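Local structure of uncharacterized protein (Bacteroides uniformis, 4Q53) at residues N63-R68 with G72-I77; G10-G15 with H101-D106; E6-A11 with Q18-Y23; V28-Q33 with E45-A50. The protein is of unknown function but belongs to the DUF4783 family and has a cystatin-like fold of the kind gathered in the NTF2 clan. All blocks are in the same frame, centred on the assembly; numbering follows the deposited sequence.

Contact 1: residues N63-R68 with G72-I77; sequences NHQGKR and GFVIGI
Gly-72 meets Lys-67 as a non-hydrogen-bonded pair of an antiparallel hairpin, the two CA atoms 3.8 Å apart. A side chain on Gly-72 would press on Gly-66 O and Lys-67 CB, which suits glycine to this place. Phe-73 comes next, exchanging two backbone hydrogen bonds with Gly-66: Phe-73 N to Gly-66 O at 2.8 Å, and Gly-66 N back to Phe-73 O. Its CG sits between the backbone N and the carbonyl carbon (chi1 67°), which lays the ring across the neighbouring strand. Gly-66 N is 3.6 Å above the ring plane, over its centre, and glycine at 66 has no side chain to push the ring off. The same ring turns its edge to His-64 in a T-shaped stack, planes at 84°, with CE2 over the middle of the imidazole. With an alanine here, the Gly-66 backbone would probably lose its aromatic cover and the His-64 ring be freer to turn. On the opposite face of the sheet, Val-74 CG2 touches Gln-65 CB at 4.1 Å. Ile-75 then gives its N to His-64 O, while its O takes Asn-63 N at 2.9 Å and, weakly, His-64 N at 3.3 Å, a classic beta bulge. Farther on, Ile-77 CG1 lies 4.3 Å from Asn-63 ND2. The chemistry implies a hairpin held by backbone bonds, with one face steadied by aromatic contact.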
loop_
_atom_site.group_PDB
_atom_site.type_symbol
_atom_site.label_atom_id
_atom_site.label_comp_id
_atom_site.label_asym_id
_atom_site.label_seq_id
_atom_site.Cartn_x
_atom_site.Cartn_y
_atom_site.Cartn_z
ATOM N N ASN A 63 5.335 10.858 -4.849
ATOM C CA ASN A 63 6.449 11.798 -5.016
ATOM C C ASN A 63 7.823 11.155 -5.179
ATOM O O ASN A 63 8.786 11.852 -5.453
ATOM C CB ASN A 63 6.460 12.837 -3.887
ATOM C CG ASN A 63 5.227 13.696 -3.912
ATOM O OD1 ASN A 63 4.984 14.409 -4.875
ATOM N ND2 ASN A 63 4.416 13.617 -2.857
ATOM N N HIS A 64 7.918 9.834 -5.032
ATOM C CA HIS A 64 9.191 9.156 -5.291
ATOM C C HIS A 64 8.909 7.696 -5.515
ATOM O O HIS A 64 8.199 7.063 -4.721
ATOM C CB HIS A 64 10.074 9.335 -4.085
ATOM C CG HIS A 64 11.535 9.062 -4.265
ATOM N ND1 HIS A 64 12.190 8.839 -5.460
ATOM C CD2 HIS A 64 12.491 9.036 -3.312
ATOM C CE1 HIS A 64 13.482 8.660 -5.209
ATOM N NE2 HIS A 64 13.692 8.796 -3.921
ATOM N N GLN A 65 9.462 7.144 -6.585
ATOM C CA GLN A 65 9.342 5.719 -6.833
ATOM C C GLN A 65 10.549 5.229 -7.605
ATOM O O GLN A 65 11.237 6.004 -8.270
ATOM C CB GLN A 65 8.054 5.412 -7.591
ATOM C CG GLN A 65 7.902 6.182 -8.863
ATOM C CD GLN A 65 6.550 5.974 -9.490
ATOM O OE1 GLN A 65 6.156 4.845 -9.778
ATOM N NE2 GLN A 65 5.818 7.058 -9.682
ATOM N N GLY A 66 10.837 3.946 -7.507
ATOM C CA GLY A 66 11.958 3.431 -8.250
ATOM C C GLY A 66 12.053 1.942 -8.097
ATOM O O GLY A 66 11.425 1.352 -7.218
ATOM N N LYS A 67 12.841 1.319 -8.966
ATOM C CA LYS A 67 13.051 -0.113 -8.879
ATOM C C LYS A 67 14.390 -0.547 -9.425
ATOM O O LYS A 67 14.980 0.106 -10.300
ATOM C CB LYS A 67 11.937 -0.863 -9.597
ATOM C CG LYS A 67 11.806 -0.529 -11.070
ATOM C CD LYS A 67 10.778 -1.435 -11.722
ATOM C CE LYS A 67 10.341 -0.911 -13.073
ATOM N NZ LYS A 67 11.469 -0.841 -14.035
ATOM N N ARG A 68 14.868 -1.632 -8.843
ATOM C CA ARG A 68 16.051 -2.312 -9.297
ATOM C C ARG A 68 15.564 -3.690 -9.703
ATOM O O ARG A 68 14.362 -3.959 -9.690
ATOM C CB ARG A 68 17.090 -2.391 -8.185
ATOM C CG ARG A 68 17.620 -1.040 -7.749
ATOM N N GLY A 72 11.680 -2.690 -5.328
ATOM C CA GLY A 72 11.235 -1.373 -5.729
ATOM C C GLY A 72 10.446 -0.703 -4.628
ATOM O O GLY A 72 10.180 -1.319 -3.605
ATOM N N PHE A 73 10.106 0.560 -4.821
ATOM C CA PHE A 73 9.407 1.317 -3.804
ATOM C C PHE A 73 8.533 2.391 -4.444
ATOM O O PHE A 73 8.839 2.889 -5.536
ATOM C CB PHE A 73 10.406 1.976 -2.824
ATOM C CG PHE A 73 11.254 3.048 -3.454
ATOM C CD1 PHE A 73 12.439 2.730 -4.094
ATOM C CD2 PHE A 73 10.857 4.375 -3.419
ATOM C CE1 PHE A 73 13.213 3.715 -4.687
ATOM C CE2 PHE A 73 11.625 5.350 -4.008
ATOM C CZ PHE A 73 12.795 5.022 -4.641
ATOM N N VAL A 74 7.461 2.746 -3.732
ATOM C CA VAL A 74 6.575 3.864 -4.037
ATOM C C VAL A 74 6.300 4.623 -2.728
ATOM O O VAL A 74 5.950 4.018 -1.706
ATOM C CB VAL A 74 5.241 3.366 -4.637
ATOM C CG1 VAL A 74 4.241 4.504 -4.751
ATOM C CG2 VAL A 74 5.490 2.705 -5.986
ATOM N N ILE A 75 6.470 5.943 -2.772
ATOM C CA ILE A 75 6.236 6.807 -1.625
ATOM C C ILE A 75 5.300 7.918 -2.036
ATOM O O ILE A 75 5.530 8.595 -3.038
ATOM C CB ILE A 75 7.561 7.433 -1.103
ATOM C CG1 ILE A 75 8.535 6.310 -0.745
ATOM C CG2 ILE A 75 7.319 8.306 0.130
ATOM C CD1 ILE A 75 9.927 6.788 -0.474
ATOM N N GLY A 76 4.241 8.127 -1.262
ATOM C CA GLY A 76 3.293 9.161 -1.596
ATOM C C GLY A 76 2.438 9.585 -0.429
ATOM O O GLY A 76 2.560 9.063 0.686
ATOM N N ILE A 77 1.541 10.516 -0.719
ATOM C CA ILE A 77 0.637 11.077 0.269
ATOM C C ILE A 77 -0.799 10.710 -0.070
ATOM O O ILE A 77 -1.290 10.968 -1.178
ATOM C CB ILE A 77 0.745 12.620 0.348
ATOM C CG1 ILE A 77 2.152 13.073 0.712
ATOM C CG2 ILE A 77 -0.247 13.199 1.338
ATOM C CD1 ILE A 77 2.516 12.897 2.126
#

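Contact 2: residues G10-G15 with H101-D106; sequences GAFKEG and HQIRID
The N-terminal helix of the cystatin-like fold rests on the sheet here, Phe-12 of the helix reaching down to Ile-103 and Ile-105 of strand 97-107. The helix backbone stays well clear of the strand, the CA atoms of Phe-12 and Ile-103 being 11.5 Å apart, and a long flat side chain is what spans that distance. The ring presents its edge: Phe-12 CZ lies 4.3 Å from Ile-103 CG2, and Phe-12 CE2 lies 4.5 Å from Ile-105 CD1, both methyls near the ring plane. These are loose van der Waals contacts between buried apolar groups, and residues two apart on a strand suit them because both isoleucines project from the same face. Phe-52 and Phe-60 meet the Phe-12 ring as well, Phe-52 edge-to-face, and Met-48 touches both Phe-12 and Ile-105, which makes the ring part of a wider core. Gly-15, with positive phi (59°), forms a Schellman motif after the helix. On the other face of the strand, Arg-104 NH2 and Asp-106 OD2 form a long salt bridge at 3.9 Å. A helix packed on the face of a curved sheet through apolar side chains is characteristic of cystatin-like folds.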
loop_
_atom_site.group_PDB
_atom_site.type_symbol
_atom_site.label_atom_id
_atom_site.label_comp_id
_atom_site.label_asym_id
_atom_site.label_seq_id
_atom_site.Cartn_x
_atom_site.Cartn_y
_atom_site.Cartn_z
ATOM N N GLY A 10 -3.149 3.091 -8.497
ATOM C CA GLY A 10 -4.561 3.215 -8.805
ATOM C C GLY A 10 -5.440 2.664 -7.695
ATOM O O GLY A 10 -6.482 3.239 -7.370
ATOM N N ALA A 11 -5.033 1.541 -7.117
ATOM C CA ALA A 11 -5.787 0.943 -6.028
ATOM C C ALA A 11 -5.864 1.877 -4.831
ATOM O O ALA A 11 -6.912 1.994 -4.195
ATOM C CB ALA A 11 -5.174 -0.377 -5.627
ATOM N N PHE A 12 -4.752 2.531 -4.497
ATOM C CA PHE A 12 -4.768 3.514 -3.426
ATOM C C PHE A 12 -5.610 4.728 -3.786
ATOM O O PHE A 12 -6.366 5.214 -2.956
ATOM C CB PHE A 12 -3.353 3.941 -3.038
ATOM C CG PHE A 12 -2.731 3.063 -1.989
ATOM C CD1 PHE A 12 -2.008 1.956 -2.346
ATOM C CD2 PHE A 12 -2.895 3.347 -0.642
ATOM C CE1 PHE A 12 -1.449 1.138 -1.384
ATOM C CE2 PHE A 12 -2.349 2.516 0.333
ATOM C CZ PHE A 12 -1.619 1.421 -0.038
ATOM N N LYS A 13 -5.496 5.212 -5.021
ATOM C CA LYS A 13 -6.298 6.361 -5.461
ATOM C C LYS A 13 -7.795 6.096 -5.294
ATOM O O LYS A 13 -8.581 7.001 -4.980
ATOM C CB LYS A 13 -6.023 6.691 -6.930
ATOM C CG LYS A 13 -4.713 7.431 -7.147
ATOM C CD LYS A 13 -4.475 7.681 -8.629
ATOM C CE LYS A 13 -3.262 8.551 -8.886
ATOM N NZ LYS A 13 -3.484 9.984 -8.523
ATOM N N GLU A 14 -8.182 4.844 -5.492
ATOM C CA GLU A 14 -9.585 4.454 -5.450
ATOM C C GLU A 14 -9.995 3.849 -4.111
ATOM O O GLU A 14 -11.160 3.520 -3.916
ATOM C CB GLU A 14 -9.860 3.441 -6.554
ATOM C CG GLU A 14 -9.469 3.920 -7.943
ATOM C CD GLU A 14 -9.427 2.792 -8.941
ATOM O OE1 GLU A 14 -10.259 1.868 -8.824
ATOM O OE2 GLU A 14 -8.546 2.802 -9.825
ATOM N N GLY A 15 -9.048 3.673 -3.193
ATOM C CA GLY A 15 -9.366 3.071 -1.908
ATOM C C GLY A 15 -9.945 1.679 -2.087
ATOM O O GLY A 15 -10.921 1.305 -1.426
ATOM N N HIS A 101 5.681 -6.301 -0.472
ATOM C CA HIS A 101 6.190 -7.001 0.694
ATOM C C HIS A 101 5.987 -6.200 1.994
ATOM O O HIS A 101 5.936 -6.774 3.080
ATOM C CB HIS A 101 7.676 -7.278 0.479
ATOM C CG HIS A 101 8.365 -7.859 1.666
ATOM N ND1 HIS A 101 8.005 -9.068 2.221
ATOM C CD2 HIS A 101 9.396 -7.394 2.407
ATOM C CE1 HIS A 101 8.789 -9.323 3.254
ATOM N NE2 HIS A 101 9.641 -8.323 3.388
ATOM N N GLN A 102 5.888 -4.879 1.885
ATOM C CA GLN A 102 5.657 -4.026 3.061
ATOM C C GLN A 102 4.839 -2.806 2.674
ATOM O O GLN A 102 5.095 -2.187 1.629
ATOM C CB GLN A 102 6.985 -3.590 3.712
ATOM C CG GLN A 102 6.832 -2.722 4.964
ATOM C CD GLN A 102 8.153 -2.479 5.677
ATOM O OE1 GLN A 102 8.528 -1.349 5.923
ATOM N NE2 GLN A 102 8.835 -3.553 6.053
ATOM N N ILE A 103 3.867 -2.472 3.524
ATOM C CA ILE A 103 3.123 -1.223 3.429
ATOM C C ILE A 103 3.235 -0.524 4.770
ATOM O O ILE A 103 2.870 -1.102 5.799
ATOM C CB ILE A 103 1.625 -1.449 3.122
ATOM C CG1 ILE A 103 1.464 -2.266 1.834
ATOM C CG2 ILE A 103 0.880 -0.127 3.064
ATOM C CD1 ILE A 103 0.035 -2.586 1.471
ATOM N N ARG A 104 3.706 0.714 4.749
ATOM C CA ARG A 104 3.723 1.580 5.914
ATOM C C ARG A 104 2.773 2.729 5.648
ATOM O O ARG A 104 2.822 3.346 4.583
ATOM C CB ARG A 104 5.131 2.111 6.185
ATOM C CG ARG A 104 5.228 2.994 7.412
ATOM C CD ARG A 104 6.636 3.568 7.663
ATOM N NE ARG A 104 6.508 4.771 8.489
ATOM C CZ ARG A 104 6.512 6.030 8.033
ATOM N NH1 ARG A 104 6.713 6.316 6.742
ATOM N NH2 ARG A 104 6.328 7.022 8.883
ATOM N N ILE A 105 1.933 3.033 6.631
ATOM C CA ILE A 105 0.978 4.128 6.535
ATOM C C ILE A 105 1.092 4.903 7.843
ATOM O O ILE A 105 0.903 4.348 8.926
ATOM C CB ILE A 105 -0.464 3.609 6.354
ATOM C CG1 ILE A 105 -0.569 2.808 5.054
ATOM C CG2 ILE A 105 -1.460 4.783 6.387
ATOM C CD1 ILE A 105 -1.926 2.201 4.795
ATOM N N ASP A 106 1.420 6.182 7.744
ATOM C CA ASP A 106 1.629 7.001 8.922
ATOM C C ASP A 106 0.939 8.341 8.808
ATOM O O ASP A 106 1.113 9.062 7.825
ATOM C CB ASP A 106 3.076 7.215 9.219
ATOM C CG ASP A 106 3.247 7.655 10.649
ATOM O OD1 ASP A 106 3.051 6.795 11.555
ATOM O OD2 ASP A 106 3.465 8.857 10.888
#

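Contact 3: residues E6-A11 with Q18-Y23; sequences EGVIGA and QELNKY
Tyr-23 and Leu-20 reach Val-8 of helix 6-14 by different torsions: CG of Tyr-23 stands opposite its own carbonyl carbon (chi1 -44°), whereas CG of Leu-20 points away from its backbone N (chi1 -178°). They join the first two helices of this cystatin-like domain, helix 17-20 doubling back against helix 6-14 before a type I beta turn from Leu-20 to Tyr-23. Small residues on the first helix allow the close approach. Ala-11 CB lies 3.6 Å from Leu-20 N, a methyl that fits closely against the backbone of the second helix. Val-8 divides its two methyls: CG1 meets Leu-20 CD1 at 3.9 Å, and CG2 sits 3.5 Å from Tyr-23 CB. The tyrosine ring runs on along the helix with Val-8 N over one face, while Lys-22 CB, from its own turn, lies 3.9 Å above the opposite face. With an alanine in place of Tyr-23, the backbone of Gly-7 would probably lose its cover and Asn-3, a weak partner of the hydroxyl, would be left without it. Leu-20 and Val-8 also touch Ile-100 of strand 97-107, so the helix pair is seated on the sheet. At the far end of the ring, Tyr-23 OH is 3.5 Å from Gly-7 CA, at a place where a beta carbon would clash with the oxygen; glycine is the residue that fits.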
loop_
_atom_site.group_PDB
_atom_site.type_symbol
_atom_site.label_atom_id
_atom_site.label_comp_id
_atom_site.label_asym_id
_atom_site.label_seq_id
_atom_site.Cartn_x
_atom_site.Cartn_y
_atom_site.Cartn_z
ATOM N N GLU A 6 1.738 1.090 -11.348
ATOM C CA GLU A 6 0.534 1.806 -11.747
ATOM C C GLU A 6 -0.721 1.213 -11.095
ATOM O O GLU A 6 -1.601 1.935 -10.642
ATOM C CB GLU A 6 0.372 1.754 -13.283
ATOM C CG GLU A 6 1.487 2.422 -14.088
ATOM C CD GLU A 6 2.815 1.648 -14.096
ATOM O OE1 GLU A 6 2.814 0.399 -13.946
ATOM O OE2 GLU A 6 3.872 2.303 -14.258
ATOM N N GLY A 7 -0.818 -0.113 -11.081
ATOM C CA GLY A 7 -1.975 -0.769 -10.495
ATOM C C GLY A 7 -2.114 -0.528 -8.994
ATOM O O GLY A 7 -3.222 -0.369 -8.477
ATOM N N VAL A 8 -0.987 -0.492 -8.288
ATOM C CA VAL A 8 -1.004 -0.244 -6.845
ATOM C C VAL A 8 -1.385 1.207 -6.589
ATOM O O VAL A 8 -2.196 1.507 -5.724
ATOM C CB VAL A 8 0.376 -0.543 -6.228
ATOM C CG1 VAL A 8 0.479 -0.040 -4.797
ATOM C CG2 VAL A 8 0.650 -2.036 -6.290
ATOM N N ILE A 9 -0.799 2.113 -7.351
ATOM C CA ILE A 9 -1.125 3.517 -7.208
ATOM C C ILE A 9 -2.621 3.722 -7.452
ATOM O O ILE A 9 -3.291 4.456 -6.718
ATOM C CB ILE A 9 -0.267 4.364 -8.166
ATOM C CG1 ILE A 9 1.193 4.287 -7.719
ATOM C CG2 ILE A 9 -0.740 5.803 -8.214
ATOM C CD1 ILE A 9 2.167 4.860 -8.728
ATOM N N GLY A 10 -3.149 3.091 -8.497
ATOM C CA GLY A 10 -4.561 3.215 -8.805
ATOM C C GLY A 10 -5.440 2.664 -7.695
ATOM O O GLY A 10 -6.482 3.239 -7.370
ATOM N N ALA A 11 -5.033 1.541 -7.117
ATOM C CA ALA A 11 -5.787 0.943 -6.028
ATOM C C ALA A 11 -5.864 1.877 -4.831
ATOM O O ALA A 11 -6.912 1.994 -4.195
ATOM C CB ALA A 11 -5.174 -0.377 -5.627
ATOM N N GLN A 18 -9.531 -4.750 -2.994
ATOM C CA GLN A 18 -9.634 -5.881 -3.904
ATOM C C GLN A 18 -8.662 -5.717 -5.069
ATOM O O GLN A 18 -7.982 -6.664 -5.456
ATOM C CB GLN A 18 -11.073 -6.057 -4.410
ATOM C CG GLN A 18 -11.339 -7.409 -5.060
ATOM C CD GLN A 18 -12.809 -7.645 -5.353
ATOM O OE1 GLN A 18 -13.687 -7.236 -4.585
ATOM N NE2 GLN A 18 -13.086 -8.305 -6.469
ATOM N N GLU A 19 -8.578 -4.513 -5.623
ATOM C CA GLU A 19 -7.616 -4.247 -6.684
ATOM C C GLU A 19 -6.185 -4.344 -6.140
ATOM O O GLU A 19 -5.289 -4.867 -6.801
ATOM C CB GLU A 19 -7.872 -2.870 -7.306
ATOM C CG GLU A 19 -9.260 -2.720 -7.950
ATOM C CD GLU A 19 -9.385 -3.423 -9.296
ATOM O OE1 GLU A 19 -8.471 -4.194 -9.667
ATOM O OE2 GLU A 19 -10.402 -3.200 -9.989
ATOM N N LEU A 20 -5.967 -3.854 -4.927
ATOM C CA LEU A 20 -4.634 -3.891 -4.343
ATOM C C LEU A 20 -4.150 -5.334 -4.185
ATOM O O LEU A 20 -2.968 -5.652 -4.332
ATOM C CB LEU A 20 -4.644 -3.159 -2.998
ATOM C CG LEU A 20 -3.299 -3.072 -2.280
ATOM C CD1 LEU A 20 -2.297 -2.257 -3.096
ATOM C CD2 LEU A 20 -3.491 -2.469 -0.913
ATOM N N ASN A 21 -5.095 -6.217 -3.927
ATOM C CA ASN A 21 -4.801 -7.619 -3.667
ATOM C C ASN A 21 -3.950 -8.430 -4.657
ATOM O O ASN A 21 -3.615 -9.491 -4.445
ATOM C CB ASN A 21 -6.130 -8.354 -3.391
ATOM C CG ASN A 21 -5.931 -9.796 -2.948
ATOM O OD1 ASN A 21 -5.363 -10.058 -1.894
ATOM N ND2 ASN A 21 -6.378 -10.737 -3.767
ATOM N N LYS A 22 -4.163 -7.919 -5.879
ATOM C CA LYS A 22 -3.653 -8.470 -7.113
ATOM C C LYS A 22 -2.191 -8.263 -7.018
ATOM O O LYS A 22 -1.411 -9.092 -7.508
ATOM C CB LYS A 22 -4.152 -7.700 -8.343
ATOM C CG LYS A 22 -5.580 -7.976 -8.792
ATOM C CD LYS A 22 -5.945 -7.146 -10.035
ATOM C CE LYS A 22 -4.963 -7.356 -11.183
ATOM N NZ LYS A 22 -5.289 -6.536 -12.377
ATOM N N TYR A 23 -1.801 -7.141 -6.404
ATOM C CA TYR A 23 -0.344 -6.958 -6.227
ATOM C C TYR A 23 0.337 -7.339 -4.915
ATOM O O TYR A 23 1.523 -7.119 -4.748
ATOM C CB TYR A 23 -0.088 -5.479 -6.528
ATOM C CG TYR A 23 -0.849 -5.064 -7.766
ATOM C CD1 TYR A 23 -0.396 -5.433 -9.021
ATOM C CD2 TYR A 23 -2.058 -4.375 -7.681
ATOM C CE1 TYR A 23 -1.089 -5.085 -10.166
ATOM C CE2 TYR A 23 -2.761 -4.013 -8.829
ATOM C CZ TYR A 23 -2.273 -4.391 -10.066
ATOM O OH TYR A 23 -2.948 -4.049 -11.210
#

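Contact 4: residues V28-Q33 with E45-A50; sequences VDLIIQ and EGTMAA
Leu-30 and Thr-47 reach toward each other tip to tip, Leu-30 CD1 ending 3.6 Å from Thr-47 CG2 in one of the leucine's two modelled conformers. The threonine sets its methyl opposite its backbone N and its hydroxyl opposite the carbonyl carbon (chi1 -62°), which offers CG2 to the strand while OG1 hydrogen-bonds to Thr-43 O one turn back in the helix. A beta-branched residue with one polar arm suits this place, since the hydroxyl is satisfied by its own helix and the methyl serves the apolar interface. Ile-32 comes alongside Thr-47 in the opposite sense, its CD1 3.7 Å from Thr-47 CG2, so that one methyl receives both strand residues. CG1 of Ile-32 stands opposite the carbonyl carbon, and with chi2 at -179° the extended chain carries CD1 to the helix. Ile-32 CD1 also lies 4.1 Å from SE of Met-48, modelled as selenomethionine. That side chain bends at chi2 and chi3 (both -53°), folding its end across Ile-32. Long, unbranched and flexible, it can follow the contour of Ile-32 CD1, where the axes of segments 28-32 and 45-50 approach to 10.5 Å at 25°. Around the contact, Leu-30 also packs on Ile-103 and Thr-37, Ile-32 on Phe-51 of helix 41-54, and Met-48 on Leu-20, placing that helix over strand 28-32, which lies between strands 35-40 and 97-107, and beside helix 17-20.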
loop_
_atom_site.group_PDB
_atom_site.type_symbol
_atom_site.label_atom_id
_atom_site.label_comp_id
_atom_site.label_asym_id
_atom_site.label_seq_id
_atom_site.Cartn_x
_atom_site.Cartn_y
_atom_site.Cartn_z
ATOM N N VAL A 28 2.955 -10.111 3.800
ATOM C CA VAL A 28 3.082 -8.665 3.751
ATOM C C VAL A 28 3.228 -8.139 5.156
ATOM O O VAL A 28 2.417 -8.447 6.031
ATOM C CB VAL A 28 1.848 -8.009 3.108
ATOM C CG1 VAL A 28 2.034 -6.510 3.012
ATOM C CG2 VAL A 28 1.577 -8.607 1.735
ATOM N N ASP A 29 4.255 -7.331 5.361
ATOM C CA ASP A 29 4.382 -6.584 6.601
ATOM C C ASP A 29 3.609 -5.285 6.485
ATOM O O ASP A 29 3.879 -4.479 5.596
ATOM C CB ASP A 29 5.850 -6.320 6.899
ATOM C CG ASP A 29 6.601 -7.587 7.176
ATOM O OD1 ASP A 29 6.087 -8.399 7.967
ATOM O OD2 ASP A 29 7.685 -7.782 6.598
ATOM N N LEU A 30 2.662 -5.094 7.391
ATOM C CA LEU A 30 1.916 -3.852 7.457
ATOM C C LEU A 30 2.324 -3.099 8.701
ATOM O O LEU A 30 2.488 -3.700 9.764
ATOM C CB LEU A 30 0.410 -4.138 7.492
ATOM C CG LEU A 30 -0.111 -4.950 6.307
ATOM C CD1 LEU A 30 -1.554 -5.356 6.539
ATOM C CD2 LEU A 30 0.038 -4.166 5.015
ATOM N N ILE A 31 2.512 -1.791 8.559
ATOM C CA ILE A 31 2.737 -0.943 9.729
ATOM C C ILE A 31 1.819 0.249 9.549
ATOM O O ILE A 31 2.105 1.135 8.758
ATOM C CB ILE A 31 4.202 -0.487 9.894
ATOM C CG1 ILE A 31 5.177 -1.656 9.836
ATOM C CG2 ILE A 31 4.366 0.212 11.229
ATOM C CD1 ILE A 31 5.723 -1.937 8.473
ATOM N N ILE A 32 0.707 0.265 10.273
ATOM C CA ILE A 32 -0.341 1.241 10.071
ATOM C C ILE A 32 -0.537 1.952 11.377
ATOM O O ILE A 32 -0.940 1.332 12.354
ATOM C CB ILE A 32 -1.649 0.575 9.622
ATOM C CG1 ILE A 32 -1.423 -0.232 8.333
ATOM C CG2 ILE A 32 -2.722 1.608 9.439
ATOM C CD1 ILE A 32 -2.635 -0.900 7.792
ATOM N N GLN A 33 -0.263 3.251 11.424
ATOM C CA GLN A 33 -0.308 3.976 12.696
ATOM C C GLN A 33 0.491 3.261 13.783
ATOM O O GLN A 33 0.042 3.103 14.916
ATOM C CB GLN A 33 -1.751 4.194 13.164
ATOM C CG GLN A 33 -2.490 5.266 12.401
ATOM C CD GLN A 33 -1.656 6.513 12.228
ATOM O OE1 GLN A 33 -1.025 6.698 11.188
ATOM N NE2 GLN A 33 -1.603 7.358 13.264
ATOM N N GLU A 45 -5.147 -8.125 2.774
ATOM C CA GLU A 45 -6.261 -7.539 2.033
ATOM C C GLU A 45 -7.360 -7.098 2.993
ATOM O O GLU A 45 -7.932 -6.032 2.826
ATOM C CB GLU A 45 -6.798 -8.507 0.969
ATOM C CG GLU A 45 -7.848 -7.925 0.008
ATOM C CD GLU A 45 -9.236 -7.735 0.610
ATOM O OE1 GLU A 45 -9.624 -8.482 1.538
ATOM O OE2 GLU A 45 -9.967 -6.839 0.140
ATOM N N GLY A 46 -7.650 -7.922 3.996
ATOM C CA GLY A 46 -8.668 -7.587 4.979
ATOM C C GLY A 46 -8.328 -6.353 5.791
ATOM O O GLY A 46 -9.183 -5.498 6.066
ATOM N N THR A 47 -7.065 -6.242 6.172
ATOM C CA THR A 47 -6.603 -5.078 6.907
ATOM C C THR A 47 -6.729 -3.812 6.037
ATOM O O THR A 47 -7.171 -2.767 6.502
ATOM C CB THR A 47 -5.146 -5.280 7.333
ATOM O OG1 THR A 47 -5.073 -6.412 8.197
ATOM C CG2 THR A 47 -4.597 -4.062 8.050
HETATM N N MSE A 48 -6.333 -3.908 4.774
HETATM C CA MSE A 48 -6.440 -2.760 3.875
HETATM C C MSE A 48 -7.906 -2.413 3.590
HETATM O O MSE A 48 -8.245 -1.241 3.469
HETATM C CB MSE A 48 -5.609 -2.978 2.600
HETATM C CG MSE A 48 -4.088 -2.923 2.849
HETATM SE SE MSE A 48 -3.508 -1.313 3.775
HETATM C CE MSE A 48 -4.326 0.026 2.624
ATOM N N ALA A 49 -8.778 -3.420 3.499
ATOM C CA ALA A 49 -10.200 -3.162 3.304
ATOM C C ALA A 49 -10.730 -2.343 4.475
ATOM O O ALA A 49 -11.462 -1.368 4.292
ATOM C CB ALA A 49 -10.998 -4.474 3.169
ATOM N N ALA A 50 -10.363 -2.741 5.688
ATOM C CA ALA A 50 -10.814 -2.010 6.871
ATOM C C ALA A 50 -10.229 -0.592 6.855
ATOM O O ALA A 50 -10.906 0.378 7.196
ATOM C CB ALA A 50 -10.411 -2.733 8.142
#

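Overall arrangement
Along the chain contact 3 closes first, then contact 4, then contact 1, and contact 2 spans the last two by joining helix 6-14 to strand 97-107 near the centre of the chain. Contacts 2 and 3 share that helix and lie 8 Å apart between centres, with Phe-12 packing on Leu-20. Contact 4 is about 9 Å from contact 2 between centres, on neighbouring parallel strands 28-32 and 97-107. Contact 1, a hairpin, stands about 19 Å from contact 4 between centres, across the chain's centre, and meets contact 3 through Ile-9. Contacts 2, 3 and 4 touch one another and pack the helices on one sheet, with the hairpin toward the surface, consistent with a cystatin-like domain.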